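Local structure of putative arylalkylamine N-Acetyltransferase 7 (Aedes aegypti, 4FD7) at residues A20-L23 against L28-Y31; D140-D145 against L181-T186; G72-L77 against A120-I125; D39-A44 against A80-R85; S13-F18 against I173-A178. The protein probably transfers an acetyl group from acetyl-CoA to the nitrogen of an amine, perhaps an arylalkylamine, as a member of the GNAT acetyltransferase family. All coordinates share one frame; numbering follows the deposited sequence.

Contact 1 (A20-L23 against L28-Y31); sequences AKDL and LVWY
The phenol ring of Tyr-31 turns its edge to the backbone of 20-23: Ala-20 C and Lys-21 O lie there close to the ring plane, and the ring of Phe-18 meets it nearly parallel. Its hydroxyl completes the approach, with Tyr-31 OH donating to Lys-21 O at 2.7 Å, tilted 26° from the carbonyl plane. Tyrosine suits the site because its length carries a donor across to a backbone carbonyl at the point where the strand gives way to loop. Ala-20 CB meets Tyr-31 CE2 at 3.6 Å, a short methyl that lets the large ring lie close. The second flat group, the carboxylate of Asp-22, leans on the side chain of Val-29, its OD1 3.6 Å from Val-29 CB; its OD2 takes Leu-23 N on the anti side at 2.6 Å and forms a salt bridge with Arg-92. These residues close the antiparallel hairpin of strands 14-21 and 28-35 at the margin of the GNAT sheet. Ala-20 and Val-29 are a hydrogen-bonded pair, with Ala-20 N to Val-29 O at 3.1 Å and Val-29 N to Ala-20 O at 2.9 Å. Beyond them the non-hydrogen-bonded pair Lys-21 and Leu-28 sends its side chains apart, yet the lysine chain, bent at chi2 and chi3 (54° and 67°), curls back until NZ lies 3.8 Å from Leu-28 CD2 and bonds to Gln-26 O in the turn.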
# COMPACT_ATOMS: atom_id res chain seq x y z
N ALA A 20 12.48 0.75 -17.32
CA ALA A 20 11.62 1.91 -17.47
C ALA A 20 12.48 3.12 -17.78
O ALA A 20 13.71 3.05 -17.73
CB ALA A 20 10.82 2.13 -16.21
N LYS A 21 11.83 4.22 -18.13
CA LYS A 21 12.54 5.43 -18.51
C LYS A 21 13.40 5.92 -17.35
O LYS A 21 12.98 5.88 -16.19
CB LYS A 21 11.55 6.51 -18.94
CG LYS A 21 12.06 7.44 -20.03
CD LYS A 21 12.54 6.64 -21.22
CE LYS A 21 11.40 5.92 -21.93
NZ LYS A 21 11.87 4.74 -22.73
N ASP A 22 14.61 6.36 -17.67
CA ASP A 22 15.51 6.89 -16.67
C ASP A 22 15.02 8.27 -16.23
O ASP A 22 14.04 8.78 -16.77
CB ASP A 22 16.93 6.96 -17.22
CG ASP A 22 17.99 6.87 -16.14
OD1 ASP A 22 19.14 6.47 -16.44
OD2 ASP A 22 17.67 7.20 -14.99
N LEU A 23 15.70 8.88 -15.26
CA LEU A 23 15.31 10.20 -14.76
C LEU A 23 15.15 11.27 -15.83
O LEU A 23 14.19 12.03 -15.80
CB LEU A 23 16.31 10.70 -13.72
CG LEU A 23 16.05 10.32 -12.26
CD1 LEU A 23 17.26 10.65 -11.41
CD2 LEU A 23 14.81 11.03 -11.72
N LEU A 28 16.05 3.88 -21.45
CA LEU A 28 15.65 2.92 -20.43
C LEU A 28 16.79 2.72 -19.45
O LEU A 28 17.96 2.93 -19.76
CB LEU A 28 15.33 1.58 -21.06
CG LEU A 28 13.99 1.38 -21.74
CD1 LEU A 28 13.88 -0.03 -22.28
CD2 LEU A 28 12.90 1.67 -20.76
N VAL A 29 16.42 2.29 -18.25
CA VAL A 29 17.39 1.90 -17.26
C VAL A 29 16.72 0.78 -16.49
O VAL A 29 15.52 0.54 -16.68
CB VAL A 29 17.76 3.10 -16.37
CG1 VAL A 29 16.54 3.57 -15.57
CG2 VAL A 29 18.95 2.77 -15.46
N TRP A 30 17.47 0.08 -15.65
CA TRP A 30 16.90 -1.02 -14.89
C TRP A 30 16.54 -0.56 -13.50
O TRP A 30 17.23 0.26 -12.91
CB TRP A 30 17.89 -2.18 -14.80
CG TRP A 30 17.94 -3.02 -16.00
CD1 TRP A 30 18.82 -2.92 -17.04
CD2 TRP A 30 17.10 -4.14 -16.30
NE1 TRP A 30 18.57 -3.89 -17.97
CE2 TRP A 30 17.51 -4.66 -17.54
CE3 TRP A 30 16.03 -4.75 -15.64
CZ2 TRP A 30 16.89 -5.75 -18.14
CZ3 TRP A 30 15.41 -5.83 -16.23
CH2 TRP A 30 15.84 -6.33 -17.47
N TYR A 31 15.44 -1.11 -12.97
CA TYR A 31 15.04 -0.88 -11.60
C TYR A 31 14.83 -2.25 -10.95
O TYR A 31 14.69 -3.25 -11.65
CB TYR A 31 13.70 -0.14 -11.55
CG TYR A 31 13.70 1.27 -12.11
CD1 TYR A 31 13.82 2.37 -11.27
CD2 TYR A 31 13.56 1.49 -13.47
CE1 TYR A 31 13.81 3.67 -11.78
CE2 TYR A 31 13.54 2.77 -13.99
CZ TYR A 31 13.67 3.86 -13.14
OH TYR A 31 13.66 5.14 -13.66

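Contact 2 (D140-D145 against L181-T186); sequences DRYNVD and LKLSAT
Leu-183 has the most surface buried here, and its two methyls divide the work against Tyr-142 and Val-144. CD1 stands over the middle of the Tyr-142 ring, 3.9 Å from the centroid and 9° off the normal, a CH-pi contact with the face. CD2 lies nearer the root of the same ring, 3.4 Å from Tyr-142 CD1, and also meets Val-144 CG2 at 4.0 Å. Leucine fits because its forked end can spread over a ring and still touch a second residue. With CG anti to the backbone N (chi1 -173°), the fork projects from the start of strand 183-188 toward the end of helix 138-142. Val-144 follows that helix, after Asn-143 has left helical geometry with positive phi, and its compact side chain crosses that of Leu-183 at about a right angle. Tyr-142 can belong to this apolar patch because its hydroxyl is satisfied by Ser-234 of strand 229-236. Toward solvent, the extended chain of Lys-182 runs past Val-144, CD lying 4.3 Å from Val-144 CG1, and its NZ reaches a water at 2.6 Å that in turn donates to Asn-143 O at 3.0 Å. Leu-183 and Ala-185 also bond through their backbones to Leu-148; the contact packs the helix end against the beta-alpha-beta crossover, strand 146-155 to strand 183-188, characteristic of the GNAT core.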
# COMPACT_ATOMS: atom_id res chain seq x y z
N ASP A 140 -13.68 -15.22 3.96
CA ASP A 140 -14.74 -16.16 3.60
C ASP A 140 -14.89 -16.36 2.10
O ASP A 140 -15.16 -17.46 1.64
CB ASP A 140 -16.07 -15.73 4.21
CG ASP A 140 -16.12 -15.95 5.71
OD1 ASP A 140 -15.37 -16.80 6.23
OD2 ASP A 140 -16.93 -15.27 6.38
N ARG A 141 -14.71 -15.29 1.33
CA ARG A 141 -14.83 -15.39 -0.12
C ARG A 141 -13.78 -16.31 -0.73
O ARG A 141 -14.07 -17.04 -1.68
CB ARG A 141 -14.74 -14.01 -0.77
CG ARG A 141 -16.10 -13.34 -0.89
CD ARG A 141 -16.01 -11.99 -1.58
NE ARG A 141 -15.37 -12.07 -2.90
CZ ARG A 141 -14.33 -11.32 -3.26
NH1 ARG A 141 -13.81 -10.45 -2.40
NH2 ARG A 141 -13.80 -11.44 -4.47
N TYR A 142 -12.57 -16.26 -0.20
CA TYR A 142 -11.52 -17.12 -0.73
C TYR A 142 -11.20 -18.34 0.13
O TYR A 142 -10.36 -19.16 -0.25
CB TYR A 142 -10.25 -16.30 -0.94
CG TYR A 142 -10.29 -15.36 -2.12
CD1 TYR A 142 -10.51 -14.00 -1.95
CD2 TYR A 142 -10.08 -15.83 -3.41
CE1 TYR A 142 -10.51 -13.13 -3.04
CE2 TYR A 142 -10.09 -14.97 -4.50
CZ TYR A 142 -10.30 -13.63 -4.32
OH TYR A 142 -10.30 -12.80 -5.43
N ASN A 143 -11.87 -18.46 1.28
CA ASN A 143 -11.61 -19.54 2.23
C ASN A 143 -10.13 -19.57 2.58
O ASN A 143 -9.46 -20.61 2.43
CB ASN A 143 -12.05 -20.91 1.68
CG ASN A 143 -12.09 -21.98 2.75
OD1 ASN A 143 -12.44 -21.70 3.89
ND2 ASN A 143 -11.75 -23.22 2.38
N VAL A 144 -9.61 -18.42 2.99
CA VAL A 144 -8.25 -18.32 3.48
C VAL A 144 -8.26 -17.66 4.85
O VAL A 144 -9.22 -16.98 5.22
CB VAL A 144 -7.34 -17.50 2.54
CG1 VAL A 144 -7.28 -18.16 1.18
CG2 VAL A 144 -7.86 -16.07 2.41
N ASP A 145 -7.18 -17.87 5.60
CA ASP A 145 -7.00 -17.26 6.91
C ASP A 145 -6.06 -16.06 6.87
O ASP A 145 -6.02 -15.28 7.82
CB ASP A 145 -6.48 -18.31 7.90
CG ASP A 145 -7.51 -19.37 8.21
OD1 ASP A 145 -8.73 -19.07 8.15
OD2 ASP A 145 -7.11 -20.52 8.52
N LEU A 181 1.85 -17.35 1.03
CA LEU A 181 0.52 -16.74 1.01
C LEU A 181 -0.11 -16.94 -0.35
O LEU A 181 0.59 -16.89 -1.37
CB LEU A 181 0.62 -15.25 1.34
CG LEU A 181 1.06 -14.86 2.75
CD1 LEU A 181 1.47 -13.39 2.76
CD2 LEU A 181 -0.05 -15.09 3.78
N LYS A 182 -1.42 -17.15 -0.38
CA LYS A 182 -2.12 -17.43 -1.64
C LYS A 182 -2.67 -16.16 -2.29
O LYS A 182 -3.00 -16.15 -3.47
CB LYS A 182 -3.29 -18.39 -1.41
CG LYS A 182 -2.93 -19.70 -0.69
CD LYS A 182 -4.18 -20.59 -0.63
CE LYS A 182 -3.89 -21.90 0.07
NZ LYS A 182 -5.06 -22.81 -0.04
N LEU A 183 -2.79 -15.10 -1.50
CA LEU A 183 -3.61 -13.97 -1.89
C LEU A 183 -3.07 -12.68 -1.35
O LEU A 183 -2.58 -12.63 -0.22
CB LEU A 183 -5.01 -14.17 -1.30
CG LEU A 183 -6.18 -13.26 -1.65
CD1 LEU A 183 -6.58 -13.40 -3.12
CD2 LEU A 183 -7.34 -13.63 -0.76
N SER A 184 -3.16 -11.63 -2.16
CA SER A 184 -3.01 -10.27 -1.64
C SER A 184 -4.31 -9.53 -1.89
O SER A 184 -4.96 -9.77 -2.90
CB SER A 184 -1.85 -9.54 -2.34
OG SER A 184 -1.67 -8.23 -1.78
N ALA A 185 -4.72 -8.67 -0.97
CA ALA A 185 -5.85 -7.77 -1.22
C ALA A 185 -5.56 -6.44 -0.57
O ALA A 185 -4.84 -6.36 0.41
CB ALA A 185 -7.14 -8.33 -0.67
N THR A 186 -6.11 -5.38 -1.13
CA THR A 186 -5.75 -4.05 -0.67
C THR A 186 -6.86 -3.09 -1.03
O THR A 186 -7.62 -3.33 -1.98
CB THR A 186 -4.37 -3.64 -1.28
OG1 THR A 186 -3.33 -4.33 -0.56
CG2 THR A 186 -4.11 -2.14 -1.20
O HOH W 1 -6.89 -21.79 1.53

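Contact 3 (G72-L77 against A120-I125); sequences GDVVAL and AIFQAI
Phe-122 slides its ring under Val-74, with Leu-77 at its edge and Asp-73 beside its root. The contact is a helix pair: helix 68-81, from the helical region between strands 28-35 and 88-92 of the GNAT fold, crosses helix 120-136, which lies between strands 98-108 and 146-155. Over these short segments the axes approach to 9.7 Å and run at 51°, a spacing that a single large aromatic can bridge. A chi1 of -166°, with CG trans to the amide nitrogen, carries the ring across to the other helix. Val-74 covers one face: its CB sits 3.8 Å above the plane, offset toward the rim, and CG2 meets Phe-122 CE1 at 3.7 Å. Beta-branching gives valine a broad, rigid surface suited to a flat ring. Phe-117 meets the same ring edge-to-face. Asp-73 contributes its methylene, CB lying 3.7 Å from Phe-122 CB, while the buried carboxylate is satisfied by Ser-119 OG and Asn-118 N, just ahead of helix 120-136; Ser-119 OG also bonds to Phe-122 N. The aspartate thus ties the start of one helix to the other. Leu-77, a turn farther on, brings its branch CD2 to the ring edge, 4.0 Å from Phe-122 CE2.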
# COMPACT_ATOMS: atom_id res chain seq x y z
N GLY A 72 1.37 11.70 13.01
CA GLY A 72 1.86 10.86 14.09
C GLY A 72 1.14 9.52 14.13
O GLY A 72 1.75 8.49 14.43
N ASP A 73 -0.16 9.54 13.83
CA ASP A 73 -0.92 8.30 13.75
C ASP A 73 -0.39 7.39 12.65
O ASP A 73 -0.05 6.22 12.90
CB ASP A 73 -2.41 8.55 13.47
CG ASP A 73 -3.16 9.07 14.69
OD1 ASP A 73 -2.80 8.70 15.83
OD2 ASP A 73 -4.12 9.84 14.49
N VAL A 74 -0.35 7.90 11.42
CA VAL A 74 0.02 7.00 10.34
C VAL A 74 1.46 6.49 10.51
O VAL A 74 1.76 5.32 10.25
CB VAL A 74 -0.26 7.62 8.96
CG1 VAL A 74 0.71 8.77 8.66
CG2 VAL A 74 -0.26 6.55 7.89
N VAL A 75 2.35 7.36 10.98
CA VAL A 75 3.73 6.94 11.22
C VAL A 75 3.82 5.87 12.32
O VAL A 75 4.59 4.91 12.21
CB VAL A 75 4.64 8.13 11.57
CG1 VAL A 75 6.02 7.65 11.93
CG2 VAL A 75 4.72 9.09 10.41
N ALA A 76 3.05 6.04 13.39
CA ALA A 76 3.02 5.01 14.43
C ALA A 76 2.61 3.66 13.82
O ALA A 76 3.25 2.61 14.09
CB ALA A 76 2.06 5.39 15.53
N LEU A 77 1.58 3.68 12.98
CA LEU A 77 1.11 2.46 12.28
C LEU A 77 2.18 1.80 11.41
O LEU A 77 2.45 0.58 11.54
CB LEU A 77 -0.14 2.75 11.44
CG LEU A 77 -0.79 1.50 10.82
CD1 LEU A 77 -0.98 0.49 11.93
CD2 LEU A 77 -2.11 1.83 10.17
N ALA A 120 -8.89 12.57 14.83
CA ALA A 120 -10.15 12.27 14.16
C ALA A 120 -9.88 11.90 12.72
O ALA A 120 -10.50 10.97 12.19
CB ALA A 120 -11.10 13.46 14.23
N ILE A 121 -8.96 12.64 12.11
CA ILE A 121 -8.60 12.50 10.70
C ILE A 121 -8.13 11.07 10.36
O ILE A 121 -8.71 10.40 9.48
CB ILE A 121 -7.50 13.50 10.31
CG1 ILE A 121 -8.09 14.92 10.18
CG2 ILE A 121 -6.80 13.09 9.01
CD1 ILE A 121 -7.01 16.00 10.03
N PHE A 122 -7.09 10.59 11.03
CA PHE A 122 -6.64 9.24 10.68
C PHE A 122 -7.59 8.16 11.17
O PHE A 122 -7.71 7.11 10.56
CB PHE A 122 -5.19 8.93 11.05
CG PHE A 122 -4.67 7.69 10.38
CD1 PHE A 122 -4.34 7.70 9.04
CD2 PHE A 122 -4.56 6.48 11.08
CE1 PHE A 122 -3.90 6.55 8.37
CE2 PHE A 122 -4.11 5.33 10.44
CZ PHE A 122 -3.78 5.36 9.07
N GLN A 123 -8.30 8.42 12.26
CA GLN A 123 -9.25 7.43 12.72
C GLN A 123 -10.31 7.22 11.65
O GLN A 123 -10.72 6.08 11.38
CB GLN A 123 -9.91 7.82 14.04
CG GLN A 123 -10.77 6.70 14.61
CD GLN A 123 -9.94 5.63 15.29
OE1 GLN A 123 -9.17 5.93 16.21
NE2 GLN A 123 -10.08 4.38 14.85
N ALA A 124 -10.73 8.32 11.03
CA ALA A 124 -11.68 8.25 9.93
C ALA A 124 -11.10 7.52 8.73
O ALA A 124 -11.78 6.70 8.11
CB ALA A 124 -12.15 9.64 9.53
N ILE A 125 -9.85 7.81 8.38
CA ILE A 125 -9.28 7.11 7.22
C ILE A 125 -9.19 5.60 7.47
O ILE A 125 -9.66 4.77 6.67
CB ILE A 125 -7.91 7.68 6.86
CG1 ILE A 125 -8.07 9.12 6.36
CG2 ILE A 125 -7.20 6.79 5.82
CD1 ILE A 125 -6.78 9.90 6.28

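Contact 4 (D39-A44 against A80-R85); sequences DRFEDA and AMLPDR
Phe-41 and Leu-82 carry the apolar part of this contact, which joins the start of helix 41-55 to the end of helix 68-81 in the helical region that links strands 28-35 and 88-92 of this GNAT fold. Leu-82 CB lies under one face of the Phe-41 ring, 3.7 Å from its plane and offset toward the rim; this is a CH-pi contact, 3.9 Å from the centroid. The two side chains slide past each other in opposite directions, so that Leu-82 CD1 comes back to 4.2 Å from Phe-41 CG. Phenylalanine provides a flat surface wide enough to lie along a turn of backbone, and leucine fills the space beside its root; Leu-36 packs against both. A bound 1,2-ethanediol, probably from the crystallisation liquor, also lies by the Leu-82 side chain.

Backbone hydrogen bonds shape each segment from within. Ala-44 N bonds to Arg-40 O as helix 41-55 begins. Residues 82-84 form a 3-10 turn, in which Asp-84 N bonds to Met-81 O and Arg-85 N to Leu-82 O. Proline is well tolerated at position 83, where its fixed phi of -65° matches the turn.

Charged pairs lie nearby. Arg-40 NE meets Asp-43 OD2 at 2.8 Å, in the guanidinium plane and on the anti lone pair of the carboxylate, while Arg-85 NE forms a salt bridge with Glu-38. Apart from these, the ring tip reaches the turn itself, Phe-41 CZ lying 3.6 Å from Leu-82 O.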
# COMPACT_ATOMS: atom_id res chain seq x y z
N ASP A 39 18.07 -0.99 7.65
CA ASP A 39 18.77 0.30 7.78
C ASP A 39 18.22 1.36 6.83
O ASP A 39 18.75 2.46 6.75
CB ASP A 39 20.28 0.13 7.56
CG ASP A 39 20.62 -0.33 6.15
OD1 ASP A 39 19.69 -0.65 5.39
OD2 ASP A 39 21.82 -0.39 5.82
N ARG A 40 17.16 1.03 6.10
CA ARG A 40 16.45 2.03 5.30
C ARG A 40 15.03 2.29 5.83
O ARG A 40 14.26 3.07 5.23
CB ARG A 40 16.38 1.60 3.84
CG ARG A 40 17.72 1.21 3.22
CD ARG A 40 18.77 2.33 3.30
NE ARG A 40 18.34 3.61 2.71
CZ ARG A 40 18.35 3.92 1.41
NH1 ARG A 40 17.94 5.12 1.03
NH2 ARG A 40 18.75 3.04 0.49
N PHE A 41 14.69 1.67 6.96
CA PHE A 41 13.35 1.86 7.53
C PHE A 41 12.98 3.34 7.66
O PHE A 41 11.94 3.78 7.15
CB PHE A 41 13.19 1.14 8.87
CG PHE A 41 12.94 -0.35 8.75
CD1 PHE A 41 12.97 -0.98 7.52
CD2 PHE A 41 12.63 -1.10 9.88
CE1 PHE A 41 12.73 -2.35 7.41
CE2 PHE A 41 12.37 -2.45 9.78
CZ PHE A 41 12.43 -3.08 8.55
N GLU A 42 13.83 4.14 8.30
CA GLU A 42 13.45 5.54 8.51
C GLU A 42 13.38 6.26 7.17
O GLU A 42 12.46 7.06 6.96
CB GLU A 42 14.35 6.29 9.51
CG GLU A 42 13.76 7.66 9.95
CD GLU A 42 12.59 7.54 10.95
OE1 GLU A 42 12.52 6.53 11.68
OE2 GLU A 42 11.75 8.47 11.00
N ASP A 43 14.29 5.92 6.24
CA ASP A 43 14.27 6.59 4.95
C ASP A 43 12.90 6.34 4.32
O ASP A 43 12.25 7.27 3.84
CB ASP A 43 15.41 6.10 4.05
CG ASP A 43 16.77 6.58 4.52
OD1 ASP A 43 16.82 7.59 5.26
OD2 ASP A 43 17.79 5.97 4.14
N ALA A 44 12.44 5.09 4.43
CA ALA A 44 11.15 4.70 3.87
C ALA A 44 10.04 5.53 4.51
O ALA A 44 9.19 6.09 3.81
CB ALA A 44 10.90 3.22 4.07
N ALA A 80 4.88 0.22 13.38
CA ALA A 80 4.47 -1.09 13.91
C ALA A 80 4.51 -2.18 12.86
O ALA A 80 4.76 -3.36 13.18
CB ALA A 80 3.08 -1.02 14.54
N MET A 81 4.28 -1.82 11.60
CA MET A 81 4.25 -2.82 10.52
C MET A 81 5.63 -3.28 10.01
O MET A 81 5.80 -4.44 9.65
CB MET A 81 3.45 -2.29 9.32
CG MET A 81 1.96 -2.06 9.61
SD MET A 81 1.19 -1.17 8.26
CE MET A 81 1.33 -2.38 6.94
N LEU A 82 6.58 -2.36 9.94
CA LEU A 82 7.89 -2.65 9.32
C LEU A 82 8.62 -3.90 9.82
O LEU A 82 9.20 -4.61 9.00
CB LEU A 82 8.82 -1.43 9.42
CG LEU A 82 8.38 -0.22 8.60
CD1 LEU A 82 9.03 1.04 9.14
CD2 LEU A 82 8.73 -0.42 7.15
N PRO A 83 8.60 -4.18 11.14
CA PRO A 83 9.33 -5.36 11.62
C PRO A 83 8.79 -6.69 11.12
O PRO A 83 9.42 -7.71 11.41
CB PRO A 83 9.12 -5.31 13.14
CG PRO A 83 8.86 -3.88 13.44
CD PRO A 83 8.08 -3.37 12.26
N ASP A 84 7.64 -6.70 10.42
CA ASP A 84 7.14 -7.95 9.87
C ASP A 84 8.00 -8.36 8.68
O ASP A 84 7.90 -9.49 8.21
CB ASP A 84 5.67 -7.83 9.45
CG ASP A 84 4.74 -7.57 10.63
OD1 ASP A 84 5.17 -7.76 11.79
OD2 ASP A 84 3.56 -7.20 10.41
N ARG A 85 8.84 -7.44 8.20
CA ARG A 85 9.77 -7.73 7.10
C ARG A 85 9.02 -8.16 5.84
O ARG A 85 9.35 -9.15 5.16
CB ARG A 85 10.82 -8.77 7.52
CG ARG A 85 11.85 -8.22 8.50
CD ARG A 85 13.09 -9.11 8.57
NE ARG A 85 14.08 -8.58 9.51
CZ ARG A 85 15.27 -9.14 9.74
NH1 ARG A 85 15.63 -10.24 9.08
NH2 ARG A 85 16.09 -8.59 10.62

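Contact 5 (S13-F18 against I173-A178); sequences SVWHRF and IPLCRA
Trp-15 lays its indole along helix 172-179, beginning with CB, which stands 4.0 Å from Pro-174 CG. The same proline carbon touches the backbone of the tryptophan, Pro-174 CG to Trp-15 O being 3.3 Å. At a chi1 of -61° CG lies opposite the carbonyl carbon, which points the indole along the helix. At the ring fusion, CD2 looks onto Leu-175 CA, and CE3 lies over the peptide between Pro-174 and Leu-175. On the pyrrole side NE1 and CE2 pass Leu-175 CD1, yet the polar need of NE1 is met by Asp-35 OD1. CZ2 also rests on that methyl, at 3.7 Å. The tip ends on Ala-178, whose CB is 3.4 Å from Trp-15 CH2 and 3.6 Å from CZ3. Alanine suits this position, one turn beyond Pro-174, because its single methyl lets the indole come down close to the helix. Taken together, the six-membered ring has Leu-175 CA over its centre, 4.0 Å away and 9° off the normal, a CH-pi contact, and Ser-13 CB against the opposite face. The indole is thus sandwiched between Ser-13, just before the strand, and the helix. Strand and helix axes here run nearly antiparallel, at 160° and 8.0 Å. Trp-15 and His-16 both face Val-33, making a classic beta bulge in strand 14-21, and the whole is a helix packed on the edge strand of the GNAT sheet.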
# COMPACT_ATOMS: atom_id res chain seq x y z
N SER A 13 15.70 -10.01 -0.06
CA SER A 13 15.64 -10.63 -1.36
C SER A 13 15.21 -9.64 -2.42
O SER A 13 14.43 -8.72 -2.15
CB SER A 13 14.63 -11.78 -1.35
OG SER A 13 15.09 -12.81 -0.50
N VAL A 14 15.72 -9.82 -3.63
CA VAL A 14 15.20 -9.08 -4.77
C VAL A 14 14.08 -9.87 -5.42
O VAL A 14 14.27 -11.02 -5.82
CB VAL A 14 16.30 -8.77 -5.80
CG1 VAL A 14 15.71 -7.99 -6.99
CG2 VAL A 14 17.42 -7.98 -5.13
N TRP A 15 12.91 -9.26 -5.53
CA TRP A 15 11.75 -10.00 -6.01
C TRP A 15 11.44 -9.80 -7.48
O TRP A 15 10.88 -10.70 -8.11
CB TRP A 15 10.51 -9.66 -5.17
CG TRP A 15 10.68 -10.03 -3.72
CD1 TRP A 15 10.75 -9.18 -2.65
CD2 TRP A 15 10.83 -11.35 -3.18
NE1 TRP A 15 10.93 -9.88 -1.49
CE2 TRP A 15 10.98 -11.22 -1.78
CE3 TRP A 15 10.85 -12.63 -3.74
CZ2 TRP A 15 11.15 -12.32 -0.94
CZ3 TRP A 15 11.03 -13.72 -2.90
CH2 TRP A 15 11.17 -13.56 -1.52
N HIS A 16 11.75 -8.63 -8.01
CA HIS A 16 11.34 -8.27 -9.36
C HIS A 16 12.30 -7.26 -9.98
O HIS A 16 12.85 -6.40 -9.29
CB HIS A 16 9.92 -7.69 -9.30
CG HIS A 16 9.34 -7.33 -10.62
ND1 HIS A 16 9.28 -8.20 -11.69
CD2 HIS A 16 8.76 -6.18 -11.05
CE1 HIS A 16 8.70 -7.60 -12.71
NE2 HIS A 16 8.38 -6.37 -12.35
N ARG A 17 12.53 -7.38 -11.28
CA ARG A 17 13.35 -6.40 -12.01
C ARG A 17 12.62 -6.00 -13.28
O ARG A 17 11.92 -6.81 -13.88
CB ARG A 17 14.73 -6.96 -12.35
CG ARG A 17 15.59 -7.33 -11.14
CD ARG A 17 16.98 -7.76 -11.58
NE ARG A 17 17.77 -8.39 -10.52
CZ ARG A 17 18.54 -7.73 -9.67
NH1 ARG A 17 18.63 -6.41 -9.73
NH2 ARG A 17 19.23 -8.39 -8.75
N PHE A 18 12.80 -4.75 -13.71
CA PHE A 18 12.10 -4.28 -14.88
C PHE A 18 12.82 -3.07 -15.47
O PHE A 18 13.61 -2.41 -14.78
CB PHE A 18 10.66 -3.90 -14.52
CG PHE A 18 10.56 -2.76 -13.55
CD1 PHE A 18 10.46 -1.45 -14.01
CD2 PHE A 18 10.58 -2.98 -12.19
CE1 PHE A 18 10.38 -0.39 -13.12
CE2 PHE A 18 10.49 -1.92 -11.28
CZ PHE A 18 10.38 -0.63 -11.75
N ILE A 173 3.72 -10.93 -6.18
CA ILE A 173 3.54 -12.28 -6.68
C ILE A 173 4.67 -13.21 -6.22
O ILE A 173 4.40 -14.23 -5.57
CB ILE A 173 3.31 -12.31 -8.22
CG1 ILE A 173 1.99 -11.62 -8.57
CG2 ILE A 173 3.31 -13.72 -8.72
CD1 ILE A 173 1.79 -11.42 -10.06
N PRO A 174 5.94 -12.89 -6.55
CA PRO A 174 6.97 -13.79 -6.02
C PRO A 174 7.11 -13.72 -4.49
O PRO A 174 7.40 -14.75 -3.88
CB PRO A 174 8.27 -13.33 -6.71
CG PRO A 174 7.98 -11.95 -7.18
CD PRO A 174 6.51 -11.86 -7.45
N LEU A 175 6.88 -12.56 -3.88
CA LEU A 175 6.98 -12.45 -2.42
C LEU A 175 5.98 -13.39 -1.74
O LEU A 175 6.34 -14.09 -0.79
CB LEU A 175 6.74 -11.00 -1.95
CG LEU A 175 6.63 -10.76 -0.44
CD1 LEU A 175 7.91 -11.17 0.31
CD2 LEU A 175 6.28 -9.31 -0.14
N CYS A 176 4.74 -13.42 -2.23
CA CYS A 176 3.72 -14.28 -1.63
C CYS A 176 4.05 -15.75 -1.85
O CYS A 176 3.82 -16.58 -0.98
CB CYS A 176 2.34 -14.00 -2.21
SG CYS A 176 1.57 -12.50 -1.61
N ARG A 177 4.58 -16.07 -3.02
CA ARG A 177 4.90 -17.46 -3.30
C ARG A 177 5.98 -17.91 -2.34
O ARG A 177 5.97 -19.05 -1.86
CB ARG A 177 5.37 -17.63 -4.75
CG ARG A 177 4.27 -17.43 -5.78
CD ARG A 177 4.61 -18.11 -7.11
NE ARG A 177 3.68 -17.71 -8.17
CZ ARG A 177 4.04 -17.35 -9.39
NH1 ARG A 177 5.33 -17.34 -9.74
NH2 ARG A 177 3.12 -17.00 -10.28
N ALA A 178 6.91 -17.01 -2.05
CA ALA A 178 8.04 -17.33 -1.20
C ALA A 178 7.65 -17.56 0.27
O ALA A 178 8.17 -18.46 0.91
CB ALA A 178 9.12 -16.26 -1.31

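Along the chain, contact 5 opens first and also closes almost last; contacts 1, 3 and 4 lie within the loop it spans, and contact 2, whose segments alternate with those of contact 5, closes last. Contacts 1 and 5 share strand 14-21, their centres about 19 Å apart, and meet where Tyr-31 N probably bonds Phe-18 O at 2.9 Å. Contacts 3 and 4 share helix 68-81, with centres about 17 Å apart. Segment 181-186 of contact 2 follows helix 172-179 of contact 5, with a probable hydrogen bond from Leu-181 N to Cys-176 O. Contacts 1 and 3, about 34 Å apart between centres, lie on opposite sides of the chain's centre. The five thus sample the hairpin, helices and crossover of one GNAT domain.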